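Local coordinates for glycosyl hydrolase family 62 protein (Coprinopsis cinerea, PDB 5B6T) that hydrolyses terminal alpha-L-arabinofuranosyl linkages, probably releasing arabinose side groups from the xylan backbone of arabinoxylan, at residues Asp19-Gln24 with Phe68-Gln73; Gly25-Ser30 with Ser43-Glu48; Pro2-Trp7 with Gln311-Cys316; Tyr208-Glu213 with Gly233-Leu238. One frame throughout, in Å; residues are numbered along the deposited sequence.

Interaction 1. Residues Asp19-Gln24 with Phe68-Gln73; sequences DSRRIQ and FYYLDQ
Arg21 reaches along the face of Tyr70 to grip Asp72, so one side chain makes both a stack and a salt bridge. Its chain is extended from CG to NE, which lays CD over the ring centre, 3.5 Å from the centroid, and the guanidinium flat against the CB side of the ring, planes 7° apart. NH2 gives an almost straight bond (165°) to Asp72 OD1 at 3.0 Å, on the syn lone pair; NH1 meets Asp72 OD2 at 2.7 Å from above the carboxylate plane. Tyr70 OH donates to the syn lone pair of Asp19 OD2 at 2.6 Å, while Asp19 OD1 accepts from Arg21 N, an Asx turn within the type I turn Asp19-Arg22. A leucine in place of Arg21 would probably leave Asp72 without its cationic mate and the Tyr70 face without its flat cover. The contact ties the loop between strands 7-9 and 25-34 to edge strand 68-70 and the 3-10 turn 71-73 that follows it, next to strand 49-57.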
loop_
_atom_site.group_PDB
_atom_site.type_symbol
_atom_site.label_atom_id
_atom_site.label_comp_id
_atom_site.label_asym_id
_atom_site.label_seq_id
_atom_site.Cartn_x
_atom_site.Cartn_y
_atom_site.Cartn_z
ATOM N N ASP A 19 -23.751 7.789 0.984
ATOM C CA ASP A 19 -24.060 8.612 2.147
ATOM C C ASP A 19 -23.668 10.037 1.841
ATOM O O ASP A 19 -23.192 10.356 0.720
ATOM C CB ASP A 19 -23.391 8.038 3.401
ATOM C CG ASP A 19 -21.854 8.031 3.336
ATOM O OD1 ASP A 19 -21.276 8.862 2.618
ATOM O OD2 ASP A 19 -21.266 7.200 4.077
ATOM N N SER A 20 -23.899 10.945 2.801
ATOM C CA SER A 20 -23.695 12.364 2.507
ATOM C C SER A 20 -22.254 12.741 2.204
ATOM O O SER A 20 -22.009 13.798 1.650
ATOM C CB SER A 20 -24.238 13.256 3.613
ATOM O OG SER A 20 -23.649 12.975 4.855
ATOM N N ARG A 21 -21.302 11.871 2.557
ATOM C CA ARG A 21 -19.894 12.155 2.269
ATOM C C ARG A 21 -19.606 12.119 0.774
ATOM O O ARG A 21 -18.663 12.746 0.323
ATOM C CB ARG A 21 -18.955 11.200 3.038
ATOM C CG ARG A 21 -19.037 11.390 4.547
ATOM C CD ARG A 21 -18.162 10.406 5.301
ATOM N NE ARG A 21 -18.240 10.669 6.728
ATOM C CZ ARG A 21 -17.193 10.888 7.525
ATOM N NH1 ARG A 21 -15.956 10.847 7.053
ATOM N NH2 ARG A 21 -17.392 11.117 8.815
ATOM N N ARG A 22 -20.448 11.434 -0.005
ATOM C CA ARG A 22 -20.297 11.399 -1.476
ATOM C C ARG A 22 -18.853 11.105 -1.867
ATOM O O ARG A 22 -18.279 11.768 -2.715
ATOM C CB ARG A 22 -20.713 12.713 -2.151
ATOM C CG ARG A 22 -22.091 13.230 -1.807
ATOM C CD ARG A 22 -23.153 12.290 -2.224
ATOM N NE ARG A 22 -24.492 12.794 -1.888
ATOM C CZ ARG A 22 -25.512 12.018 -1.543
ATOM N NH1 ARG A 22 -25.351 10.695 -1.440
ATOM N NH2 ARG A 22 -26.689 12.569 -1.269
ATOM N N ILE A 23 -18.261 10.124 -1.189
ATOM C CA ILE A 23 -16.914 9.665 -1.505
ATOM C C ILE A 23 -16.929 9.108 -2.947
ATOM O O ILE A 23 -17.840 8.392 -3.346
ATOM C CB ILE A 23 -16.438 8.600 -0.473
ATOM C CG1 ILE A 23 -16.365 9.179 0.955
ATOM C CG2 ILE A 23 -15.095 7.998 -0.890
ATOM C CD1 ILE A 23 -15.664 10.505 1.097
ATOM N N GLN A 24 -15.931 9.469 -3.737
ATOM C CA GLN A 24 -15.864 9.067 -5.135
ATOM C C GLN A 24 -15.008 7.808 -5.360
ATOM O O GLN A 24 -15.370 6.965 -6.176
ATOM C CB GLN A 24 -15.386 10.247 -5.988
ATOM C CG GLN A 24 -16.463 11.361 -5.982
ATOM C CD GLN A 24 -16.079 12.722 -6.587
ATOM O OE1 GLN A 24 -16.863 13.298 -7.366
ATOM N NE2 GLN A 24 -14.940 13.265 -6.214
ATOM N N PHE A 68 -18.669 0.761 6.993
ATOM C CA PHE A 68 -17.486 1.596 7.104
ATOM C C PHE A 68 -17.423 2.202 8.493
ATOM O O PHE A 68 -18.443 2.652 9.028
ATOM C CB PHE A 68 -17.578 2.730 6.099
ATOM C CG PHE A 68 -17.244 2.349 4.670
ATOM C CD1 PHE A 68 -17.043 1.022 4.270
ATOM C CD2 PHE A 68 -17.088 3.350 3.724
ATOM C CE1 PHE A 68 -16.736 0.713 2.946
ATOM C CE2 PHE A 68 -16.766 3.049 2.412
ATOM C CZ PHE A 68 -16.584 1.718 2.024
ATOM N N TYR A 69 -16.226 2.253 9.069
ATOM C CA TYR A 69 -15.975 3.132 10.222
ATOM C C TYR A 69 -15.071 4.228 9.714
ATOM O O TYR A 69 -13.874 3.999 9.446
ATOM C CB TYR A 69 -15.334 2.403 11.437
ATOM C CG TYR A 69 -15.436 3.211 12.703
ATOM C CD1 TYR A 69 -14.618 4.288 12.920
ATOM C CD2 TYR A 69 -16.344 2.864 13.701
ATOM C CE1 TYR A 69 -14.738 5.041 14.087
ATOM C CE2 TYR A 69 -16.455 3.599 14.868
ATOM C CZ TYR A 69 -15.646 4.684 15.048
ATOM O OH TYR A 69 -15.767 5.462 16.192
ATOM N N TYR A 70 -15.617 5.442 9.630
ATOM C CA TYR A 70 -14.848 6.599 9.205
ATOM C C TYR A 70 -13.912 7.054 10.335
ATOM O O TYR A 70 -14.356 7.431 11.416
ATOM C CB TYR A 70 -15.794 7.708 8.793
ATOM C CG TYR A 70 -16.577 7.403 7.528
ATOM C CD1 TYR A 70 -15.944 7.339 6.295
ATOM C CD2 TYR A 70 -17.959 7.197 7.565
ATOM C CE1 TYR A 70 -16.650 7.042 5.125
ATOM C CE2 TYR A 70 -18.667 6.913 6.415
ATOM C CZ TYR A 70 -18.013 6.852 5.188
ATOM O OH TYR A 70 -18.703 6.615 4.002
ATOM N N LEU A 71 -12.602 6.994 10.082
ATOM C CA LEU A 71 -11.638 7.160 11.163
ATOM C C LEU A 71 -11.498 8.598 11.634
ATOM O O LEU A 71 -10.864 8.842 12.666
ATOM C CB LEU A 71 -10.281 6.549 10.803
ATOM C CG LEU A 71 -10.310 5.032 10.658
ATOM C CD1 LEU A 71 -8.970 4.561 10.110
ATOM C CD2 LEU A 71 -10.624 4.346 11.990
ATOM N N ASP A 72 -12.124 9.538 10.928
ATOM C CA ASP A 72 -12.187 10.909 11.447
ATOM C C ASP A 72 -13.031 11.033 12.721
ATOM O O ASP A 72 -12.950 12.048 13.414
ATOM C CB ASP A 72 -12.614 11.913 10.352
ATOM C CG ASP A 72 -14.052 11.706 9.831
ATOM O OD1 ASP A 72 -14.887 11.124 10.495
ATOM O OD2 ASP A 72 -14.369 12.291 8.762
ATOM N N GLN A 73 -13.790 9.995 13.058
ATOM C CA GLN A 73 -14.510 9.917 14.326
ATOM C C GLN A 73 -13.635 9.489 15.525
ATOM O O GLN A 73 -14.056 9.608 16.692
ATOM C CB GLN A 73 -15.746 9.002 14.200
ATOM C CG GLN A 73 -16.735 9.476 13.160
ATOM C CD GLN A 73 -17.201 10.887 13.385
ATOM O OE1 GLN A 73 -16.863 11.813 12.614
ATOM N NE2 GLN A 73 -17.953 11.081 14.433
#

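Interaction 2. Residues Gly25-Ser30 with Ser43-Glu48; sequences GIKDPS and STAKTE
Gly25-Lys27 and Ser43-Ala45 pair antiparallel in the hairpin of strands 25-34 and 37-46, their short axes 4.9 Å apart at closest approach. This hairpin supplies the first two strands of a four-stranded antiparallel blade in the five-bladed beta-propeller fold of family 62. Two hydrogen-bonded pairs, Gly25 with Ala45 and Lys27 with Ser43, flank the non-hydrogen-bonded pair Ile26-Thr44; Ser43 N to Lys27 O is 2.8 Å. Ile26 CD1 meets Thr44 CG2 at 4.3 Å on one face. On the other face, Lys27 CD lies 3.6 Å from Ala45 CB, and the chain then bends at chi3 (73°), taking NZ away to Tyr299 OH. At Asp28 the backbone turns a corner with both phi and psi positive, and its carboxylate reaches the Ser43 side chain. A leucine in place of Asp28 would probably leave the Ser43 hydroxyl without its acceptor and less firmly held against turning. Asp28 is near the bound calcium, about 5 Å between nearest atoms, and its OD2 and Lys27 NZ both bond a glycerol, probably from the crystallisation liquor, that may mark a pocket. Ser43 OG, which accepts from Ala83 N, donates to the anti lone pair of Asp28 OD2 at 2.7 Å.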
loop_
_atom_site.group_PDB
_atom_site.type_symbol
_atom_site.label_atom_id
_atom_site.label_comp_id
_atom_site.label_asym_id
_atom_site.label_seq_id
_atom_site.Cartn_x
_atom_site.Cartn_y
_atom_site.Cartn_z
ATOM N N GLY A 25 -13.911 7.661 -4.616
ATOM C CA GLY A 25 -13.040 6.505 -4.745
ATOM C C GLY A 25 -12.697 5.917 -3.376
ATOM O O GLY A 25 -12.566 6.646 -2.388
ATOM N N ILE A 26 -12.540 4.595 -3.324
ATOM C CA ILE A 26 -11.963 3.895 -2.156
ATOM C C ILE A 26 -10.641 3.352 -2.649
ATOM O O ILE A 26 -10.593 2.701 -3.681
ATOM C CB ILE A 26 -12.858 2.756 -1.649
ATOM C CG1 ILE A 26 -14.200 3.314 -1.206
ATOM C CG2 ILE A 26 -12.192 1.948 -0.552
ATOM C CD1 ILE A 26 -14.152 4.277 -0.063
ATOM N N LYS A 27 -9.558 3.676 -1.930
ATOM C CA LYS A 27 -8.229 3.633 -2.507
ATOM C C LYS A 27 -7.166 3.085 -1.540
ATOM O O LYS A 27 -7.356 3.037 -0.335
ATOM C CB LYS A 27 -7.811 5.051 -2.906
ATOM C CG LYS A 27 -8.670 5.667 -3.994
ATOM C CD LYS A 27 -8.057 6.967 -4.494
ATOM C CE LYS A 27 -6.830 6.713 -5.341
ATOM N NZ LYS A 27 -6.107 7.982 -5.606
ATOM N N ASP A 28 -6.032 2.706 -2.114
ATOM C CA ASP A 28 -4.789 2.542 -1.382
ATOM C C ASP A 28 -4.887 1.567 -0.185
ATOM O O ASP A 28 -4.437 1.900 0.918
ATOM C CB ASP A 28 -4.294 3.906 -0.860
ATOM C CG ASP A 28 -4.407 5.031 -1.869
ATOM O OD1 ASP A 28 -4.141 4.790 -3.050
ATOM O OD2 ASP A 28 -4.747 6.169 -1.414
ATOM N N PRO A 29 -5.448 0.357 -0.387
ATOM C CA PRO A 29 -5.785 -0.466 0.757
ATOM C C PRO A 29 -4.601 -1.067 1.485
ATOM O O PRO A 29 -3.604 -1.448 0.858
ATOM C CB PRO A 29 -6.630 -1.608 0.140
ATOM C CG PRO A 29 -6.159 -1.672 -1.280
ATOM C CD PRO A 29 -5.897 -0.255 -1.657
ATOM N N SER A 30 -4.757 -1.217 2.803
ATOM C CA SER A 30 -3.899 -2.035 3.619
ATOM C C SER A 30 -4.752 -3.139 4.265
ATOM O O SER A 30 -5.897 -2.900 4.620
ATOM C CB SER A 30 -3.247 -1.187 4.714
ATOM O OG SER A 30 -2.230 -1.921 5.379
ATOM N N SER A 43 -7.953 4.703 1.891
ATOM C CA SER A 43 -8.247 6.127 1.693
ATOM C C SER A 43 -9.661 6.317 1.174
ATOM O O SER A 43 -10.103 5.605 0.291
ATOM C CB SER A 43 -7.308 6.761 0.662
ATOM O OG SER A 43 -5.968 6.504 0.996
ATOM N N THR A 44 -10.367 7.309 1.715
ATOM C CA THR A 44 -11.541 7.868 1.034
ATOM C C THR A 44 -11.078 9.035 0.167
ATOM O O THR A 44 -10.284 9.868 0.636
ATOM C CB THR A 44 -12.615 8.331 2.034
ATOM O OG1 THR A 44 -12.122 9.399 2.878
ATOM C CG2 THR A 44 -13.038 7.192 2.927
ATOM N N ALA A 45 -11.553 9.098 -1.076
ATOM C CA ALA A 45 -11.116 10.101 -2.014
ATOM C C ALA A 45 -12.268 10.779 -2.710
ATOM O O ALA A 45 -13.199 10.116 -3.240
ATOM C CB ALA A 45 -10.192 9.506 -3.057
ATOM N N LYS A 46 -12.180 12.109 -2.746
ATOM C CA LYS A 46 -13.087 12.939 -3.527
ATOM C C LYS A 46 -12.390 14.263 -3.842
ATOM O O LYS A 46 -11.334 14.541 -3.298
ATOM C CB LYS A 46 -14.409 13.174 -2.777
ATOM C CG LYS A 46 -14.253 13.614 -1.328
ATOM C CD LYS A 46 -15.606 13.839 -0.680
ATOM C CE LYS A 46 -15.441 14.135 0.795
ATOM N NZ LYS A 46 -16.721 14.525 1.448
ATOM N N THR A 47 -13.005 15.096 -4.691
ATOM C CA THR A 47 -12.416 16.388 -5.030
ATOM C C THR A 47 -12.092 17.183 -3.776
ATOM O O THR A 47 -11.090 17.872 -3.731
ATOM C CB THR A 47 -13.418 17.210 -5.888
ATOM O OG1 THR A 47 -13.655 16.493 -7.091
ATOM C CG2 THR A 47 -12.872 18.614 -6.224
ATOM N N GLU A 48 -12.938 17.079 -2.763
ATOM C CA GLU A 48 -12.812 17.884 -1.550
ATOM C C GLU A 48 -11.697 17.413 -0.620
ATOM O O GLU A 48 -11.220 18.178 0.217
ATOM C CB GLU A 48 -14.139 17.884 -0.790
ATOM C CG GLU A 48 -15.168 18.842 -1.375
ATOM C CD GLU A 48 -16.598 18.362 -1.220
ATOM O OE1 GLU A 48 -16.906 17.577 -0.278
ATOM O OE2 GLU A 48 -17.425 18.772 -2.073
#

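Interaction 3. Residues Pro2-Trp7 with Gln311-Cys316; sequences PSSFRW and QTNSAC
With chi1 at 74°, Asn313 tucks CG between its own backbone N and carbonyl carbon, turning the amide to Ser4 and Arg6, while Gln311, extended from its backbone N (chi1 -180°), brings NE2 against Pro2 and Phe5. Asn313 bridges the opposing chain: ND2 donates to Ser4 O at 2.9 Å, the acceptor lying in the amide plane, and OD1 accepts from Arg6 N at 3.1 Å. Gln311 NE2 gives a second bond to Asn313 OD1, and the two donors come from opposite faces of the Asn313 amide. This fixes the amide's rotation at both ends. Next along, Thr312 N bonds Arg6 O at 2.8 Å and is nearly straight (168°); a water that donates to Trp7 O and is hydrogen-bonded to Thr312 OG1 (2.7 Å) adds an indirect link. Carbon groups pack around: Pro2 CG touches Gln311 NE2 at 3.7 Å, and Trp7 CZ3 lies 3.9 Å from Gln311 CB. Trp7 NE1 is bonded to Phe246 O and Gln311 OE1 to Leu284 N. The contact brings the two chain termini together: Trp7 forms an antiparallel non-hydrogen-bonded pair with Gln311, so strand 7-9 from the N-terminus lies beside 305-311 in a mixed sheet, between it and strand 252-254, and the Cys316-Cys282 disulfide anchors the tail beyond.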
loop_
_atom_site.group_PDB
_atom_site.type_symbol
_atom_site.label_atom_id
_atom_site.label_comp_id
_atom_site.label_asym_id
_atom_site.label_seq_id
_atom_site.Cartn_x
_atom_site.Cartn_y
_atom_site.Cartn_z
ATOM N N PRO A 2 8.184 -17.118 -8.075
ATOM C CA PRO A 2 8.537 -17.125 -9.497
ATOM C C PRO A 2 8.982 -15.771 -10.022
ATOM O O PRO A 2 8.842 -14.750 -9.330
ATOM C CB PRO A 2 7.245 -17.589 -10.182
ATOM C CG PRO A 2 6.172 -17.132 -9.261
ATOM C CD PRO A 2 6.727 -17.228 -7.864
ATOM N N SER A 3 9.502 -15.753 -11.244
ATOM C CA SER A 3 10.024 -14.534 -11.842
ATOM C C SER A 3 9.066 -14.002 -12.900
ATOM O O SER A 3 9.360 -13.039 -13.601
ATOM C CB SER A 3 11.420 -14.806 -12.436
ATOM O OG SER A 3 11.322 -15.747 -13.491
ATOM N N SER A 4 7.916 -14.638 -13.030
ATOM C CA SER A 4 6.812 -14.107 -13.826
ATOM C C SER A 4 5.533 -14.434 -13.064
ATOM O O SER A 4 5.526 -15.309 -12.195
ATOM C CB SER A 4 6.757 -14.691 -15.248
ATOM O OG SER A 4 6.477 -16.069 -15.209
ATOM N N PHE A 5 4.468 -13.688 -13.369
ATOM C CA PHE A 5 3.205 -13.798 -12.652
ATOM C C PHE A 5 2.013 -13.842 -13.567
ATOM O O PHE A 5 1.985 -13.226 -14.609
ATOM C CB PHE A 5 3.066 -12.617 -11.672
ATOM C CG PHE A 5 4.136 -12.608 -10.650
ATOM C CD1 PHE A 5 3.983 -13.331 -9.477
ATOM C CD2 PHE A 5 5.370 -12.021 -10.918
ATOM C CE1 PHE A 5 5.025 -13.389 -8.560
ATOM C CE2 PHE A 5 6.394 -12.091 -10.005
ATOM C CZ PHE A 5 6.211 -12.766 -8.827
ATOM N N ARG A 6 1.010 -14.607 -13.146
ATOM C CA ARG A 6 -0.308 -14.578 -13.743
ATOM C C ARG A 6 -1.351 -14.545 -12.644
ATOM O O ARG A 6 -1.188 -15.165 -11.589
ATOM C CB ARG A 6 -0.531 -15.775 -14.674
ATOM C CG ARG A 6 0.250 -15.542 -15.965
ATOM C CD ARG A 6 -0.177 -16.445 -17.097
ATOM N NE ARG A 6 -1.621 -16.411 -17.296
ATOM C CZ ARG A 6 -2.329 -15.469 -17.911
ATOM N NH1 ARG A 6 -1.780 -14.397 -18.462
ATOM N NH2 ARG A 6 -3.644 -15.639 -17.992
ATOM N N TRP A 7 -2.441 -13.840 -12.915
ATOM C CA TRP A 7 -3.477 -13.592 -11.898
ATOM C C TRP A 7 -4.863 -13.797 -12.471
ATOM O O TRP A 7 -5.103 -13.636 -13.685
ATOM C CB TRP A 7 -3.440 -12.141 -11.384
ATOM C CG TRP A 7 -2.108 -11.647 -10.965
ATOM C CD1 TRP A 7 -1.206 -10.999 -11.751
ATOM C CD2 TRP A 7 -1.522 -11.747 -9.658
ATOM N NE1 TRP A 7 -0.098 -10.691 -11.009
ATOM C CE2 TRP A 7 -0.262 -11.137 -9.725
ATOM C CE3 TRP A 7 -1.935 -12.308 -8.447
ATOM C CZ2 TRP A 7 0.598 -11.062 -8.617
ATOM C CZ3 TRP A 7 -1.110 -12.219 -7.343
ATOM C CH2 TRP A 7 0.159 -11.595 -7.437
ATOM N N GLN A 311 -3.267 -15.401 -7.506
ATOM C CA GLN A 311 -2.241 -15.894 -8.415
ATOM C C GLN A 311 -2.667 -17.241 -9.018
ATOM O O GLN A 311 -3.120 -18.128 -8.280
ATOM C CB GLN A 311 -0.923 -16.064 -7.669
ATOM C CG GLN A 311 0.227 -16.569 -8.516
ATOM C CD GLN A 311 1.480 -16.777 -7.705
ATOM O OE1 GLN A 311 1.430 -16.986 -6.504
ATOM N NE2 GLN A 311 2.628 -16.778 -8.384
ATOM N N THR A 312 -2.502 -17.362 -10.340
ATOM C CA THR A 312 -2.813 -18.599 -11.056
ATOM C C THR A 312 -1.585 -19.392 -11.480
ATOM O O THR A 312 -1.748 -20.517 -11.979
ATOM C CB THR A 312 -3.701 -18.322 -12.286
ATOM O OG1 THR A 312 -3.000 -17.463 -13.182
ATOM C CG2 THR A 312 -4.991 -17.680 -11.859
ATOM N N ASN A 313 -0.374 -18.843 -11.324
ATOM C CA ASN A 313 0.845 -19.618 -11.560
ATOM C C ASN A 313 1.592 -19.852 -10.263
ATOM O O ASN A 313 2.826 -19.774 -10.212
ATOM C CB ASN A 313 1.759 -18.940 -12.589
ATOM C CG ASN A 313 2.473 -17.716 -12.037
ATOM O OD1 ASN A 313 1.891 -16.918 -11.264
ATOM N ND2 ASN A 313 3.720 -17.533 -12.466
ATOM N N SER A 314 0.840 -20.129 -9.194
ATOM C CA SER A 314 1.434 -20.320 -7.875
ATOM C C SER A 314 2.411 -21.489 -7.787
ATOM O O SER A 314 2.152 -22.542 -8.337
ATOM C CB SER A 314 0.331 -20.575 -6.861
ATOM O OG SER A 314 0.869 -20.838 -5.587
ATOM N N ALA A 315 3.494 -21.271 -7.041
ATOM C CA ALA A 315 4.568 -22.260 -6.889
ATOM C C ALA A 315 4.256 -23.311 -5.827
ATOM O O ALA A 315 4.962 -24.323 -5.747
ATOM C CB ALA A 315 5.893 -21.572 -6.562
ATOM N N CYS A 316 3.204 -23.103 -5.038
ATOM C CA CYS A 316 2.991 -23.919 -3.855
ATOM C C CYS A 316 1.691 -23.525 -3.145
ATOM O O CYS A 316 1.002 -22.589 -3.566
ATOM C CB CYS A 316 4.181 -23.775 -2.906
ATOM S SG CYS A 316 4.845 -22.085 -2.704
HETATM O O HOH W 1 -4.465 -16.141 -15.014
#

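Interaction 4. Residues Tyr208-Glu213 with Gly233-Leu238; sequences YLLLHE and GPWRAL
Tyr208 meets the indole of Trp235 first at the ring edge: its carbonyl O lies near the ring plane, 3.6 Å from CZ3, and its CB touches CH2 at 3.9 Å, while the phenol leads away from the contact. Leu209 turns to the other side of the strand, where its CD1 meets Leu238 CD2 at 4.0 Å, the two side chains crossing at about a right angle. Strand 207-215 belongs to a propeller blade, where it is flanked by strands 195-202 and 221-228; segment 233-238 carries the short edge strand 236-237 beyond 221-228, so that Trp235 leans across that neighbour to reach it. Leu210 gives the largest share from this strand. Its CB stands over the six-membered ring of Trp235, 3.7 Å from the centroid and 16° off the normal, a CH-pi contact. With chi1 at 170° and chi2 at 66°, Leu210 also brings CD2 to 3.9 Å from Trp235 CD2. The opposite face of the indole is met by Gly233 CA, so the ring is held between its own chain and Leu210. Met185 of strand 182-186 also touches both Leu210 and Trp235.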
loop_
_atom_site.group_PDB
_atom_site.type_symbol
_atom_site.label_atom_id
_atom_site.label_comp_id
_atom_site.label_asym_id
_atom_site.label_seq_id
_atom_site.Cartn_x
_atom_site.Cartn_y
_atom_site.Cartn_z
ATOM N N TYR A 208 13.929 -10.247 0.194
ATOM C CA TYR A 208 12.853 -9.272 0.271
ATOM C C TYR A 208 12.308 -8.991 -1.119
ATOM O O TYR A 208 13.029 -9.105 -2.127
ATOM C CB TYR A 208 13.356 -7.986 0.926
ATOM C CG TYR A 208 13.816 -8.246 2.344
ATOM C CD1 TYR A 208 15.101 -8.695 2.593
ATOM C CD2 TYR A 208 12.945 -8.121 3.428
ATOM C CE1 TYR A 208 15.533 -8.979 3.875
ATOM C CE2 TYR A 208 13.361 -8.411 4.720
ATOM C CZ TYR A 208 14.656 -8.851 4.935
ATOM O OH TYR A 208 15.082 -9.157 6.210
ATOM N N LEU A 209 11.036 -8.634 -1.161
ATOM C CA LEU A 209 10.307 -8.277 -2.398
ATOM C C LEU A 209 9.937 -6.781 -2.355
ATOM O O LEU A 209 9.347 -6.332 -1.393
ATOM C CB LEU A 209 9.037 -9.107 -2.489
ATOM C CG LEU A 209 8.119 -8.847 -3.679
ATOM C CD1 LEU A 209 8.750 -9.180 -5.023
ATOM C CD2 LEU A 209 6.818 -9.605 -3.512
ATOM N N LEU A 210 10.287 -6.046 -3.419
ATOM C CA LEU A 210 9.846 -4.651 -3.616
ATOM C C LEU A 210 8.861 -4.615 -4.785
ATOM O O LEU A 210 9.167 -5.106 -5.868
ATOM C CB LEU A 210 11.043 -3.764 -3.976
ATOM C CG LEU A 210 10.738 -2.341 -4.452
ATOM C CD1 LEU A 210 10.114 -1.502 -3.357
ATOM C CD2 LEU A 210 12.032 -1.700 -4.958
ATOM N N LEU A 211 7.674 -4.052 -4.543
ATOM C CA LEU A 211 6.712 -3.733 -5.586
ATOM C C LEU A 211 6.614 -2.235 -5.674
ATOM O O LEU A 211 6.769 -1.538 -4.679
ATOM C CB LEU A 211 5.312 -4.283 -5.253
ATOM C CG LEU A 211 5.266 -5.755 -4.840
ATOM C CD1 LEU A 211 3.852 -6.172 -4.438
ATOM C CD2 LEU A 211 5.856 -6.675 -5.924
ATOM N N HIS A 212 6.364 -1.717 -6.869
ATOM C CA HIS A 212 6.237 -0.264 -7.001
ATOM C C HIS A 212 5.342 0.005 -8.211
ATOM O O HIS A 212 5.478 -0.659 -9.233
ATOM C CB HIS A 212 7.639 0.361 -7.211
ATOM C CG HIS A 212 7.758 1.793 -6.852
ATOM N ND1 HIS A 212 7.165 2.818 -7.566
ATOM C CD2 HIS A 212 8.460 2.389 -5.859
ATOM C CE1 HIS A 212 7.468 3.973 -6.998
ATOM N NE2 HIS A 212 8.274 3.742 -5.984
ATOM N N GLU A 213 4.432 0.966 -8.062
ATOM C CA GLU A 213 3.517 1.357 -9.134
ATOM C C GLU A 213 4.204 2.221 -10.193
ATOM O O GLU A 213 5.103 3.026 -9.871
ATOM C CB GLU A 213 2.309 2.109 -8.580
ATOM C CG GLU A 213 1.156 2.189 -9.555
ATOM C CD GLU A 213 -0.112 2.797 -8.973
ATOM O OE1 GLU A 213 -0.300 2.773 -7.729
ATOM O OE2 GLU A 213 -0.953 3.253 -9.804
ATOM N N GLY A 233 18.680 -2.924 -0.127
ATOM C CA GLY A 233 19.077 -3.149 -1.504
ATOM C C GLY A 233 20.479 -3.725 -1.547
ATOM O O GLY A 233 21.023 -4.144 -0.527
ATOM N N PRO A 234 21.074 -3.799 -2.744
ATOM C CA PRO A 234 20.603 -3.358 -4.038
ATOM C C PRO A 234 19.453 -4.251 -4.538
ATOM O O PRO A 234 19.388 -5.431 -4.205
ATOM C CB PRO A 234 21.857 -3.515 -4.911
ATOM C CG PRO A 234 22.562 -4.682 -4.333
ATOM C CD PRO A 234 22.263 -4.669 -2.852
ATOM N N TRP A 235 18.572 -3.673 -5.336
ATOM C CA TRP A 235 17.398 -4.372 -5.859
ATOM C C TRP A 235 17.665 -4.916 -7.251
ATOM O O TRP A 235 18.173 -4.194 -8.117
ATOM C CB TRP A 235 16.189 -3.402 -5.891
ATOM C CG TRP A 235 15.784 -3.020 -4.505
ATOM C CD1 TRP A 235 16.109 -1.875 -3.823
ATOM C CD2 TRP A 235 15.035 -3.829 -3.586
ATOM N NE1 TRP A 235 15.600 -1.930 -2.553
ATOM C CE2 TRP A 235 14.917 -3.108 -2.383
ATOM C CE3 TRP A 235 14.453 -5.081 -3.671
ATOM C CZ2 TRP A 235 14.263 -3.631 -1.264
ATOM C CZ3 TRP A 235 13.775 -5.594 -2.585
ATOM C CH2 TRP A 235 13.681 -4.875 -1.384
ATOM N N ARG A 236 17.304 -6.181 -7.480
ATOM C CA ARG A 236 17.455 -6.781 -8.791
ATOM C C ARG A 236 16.083 -7.014 -9.393
ATOM O O ARG A 236 15.183 -7.487 -8.708
ATOM C CB ARG A 236 18.181 -8.102 -8.676
ATOM C CG ARG A 236 18.514 -8.690 -10.030
ATOM C CD ARG A 236 19.380 -9.936 -9.890
ATOM N NE ARG A 236 18.696 -11.053 -9.286
ATOM C CZ ARG A 236 19.295 -12.197 -8.931
ATOM N NH1 ARG A 236 18.564 -13.153 -8.393
ATOM N NH2 ARG A 236 20.603 -12.364 -9.098
ATOM N N ALA A 237 15.920 -6.696 -10.671
ATOM C CA ALA A 237 14.629 -6.884 -11.343
ATOM C C ALA A 237 14.125 -8.304 -11.163
ATOM O O ALA A 237 14.912 -9.265 -11.218
ATOM C CB ALA A 237 14.731 -6.545 -12.845
ATOM N N LEU A 238 12.823 -8.448 -10.914
ATOM C CA LEU A 238 12.168 -9.730 -10.894
ATOM C C LEU A 238 11.271 -9.698 -12.119
ATOM O O LEU A 238 11.729 -10.064 -13.234
ATOM C CB LEU A 238 11.425 -9.959 -9.571
ATOM C CG LEU A 238 10.758 -11.331 -9.415
ATOM C CD1 LEU A 238 11.825 -12.421 -9.297
ATOM C CD2 LEU A 238 9.821 -11.348 -8.230
#

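Interactions 1 and 2 share the sheet of strands 25-34, 37-46, 49-57 and 68-70, with centres about 10 Å apart; they touch where Gln24 N meets Ala45 O and Arg21 O meets Lys46 NZ. Along the chain interaction 2 is nested inside the loop closed by interaction 1, and interaction 4 follows both. Interaction 3, which joins the two termini, encloses all the others. It lies about 17 Å from interaction 4 between centres and touches it, Leu238 packing on Pro2, Ser3 and Phe5, whereas interaction 1 is about 36 Å from interaction 3 between centres. Interaction 4 sits in another blade; interaction 3 is consistent with closing the propeller where the chain ends meet.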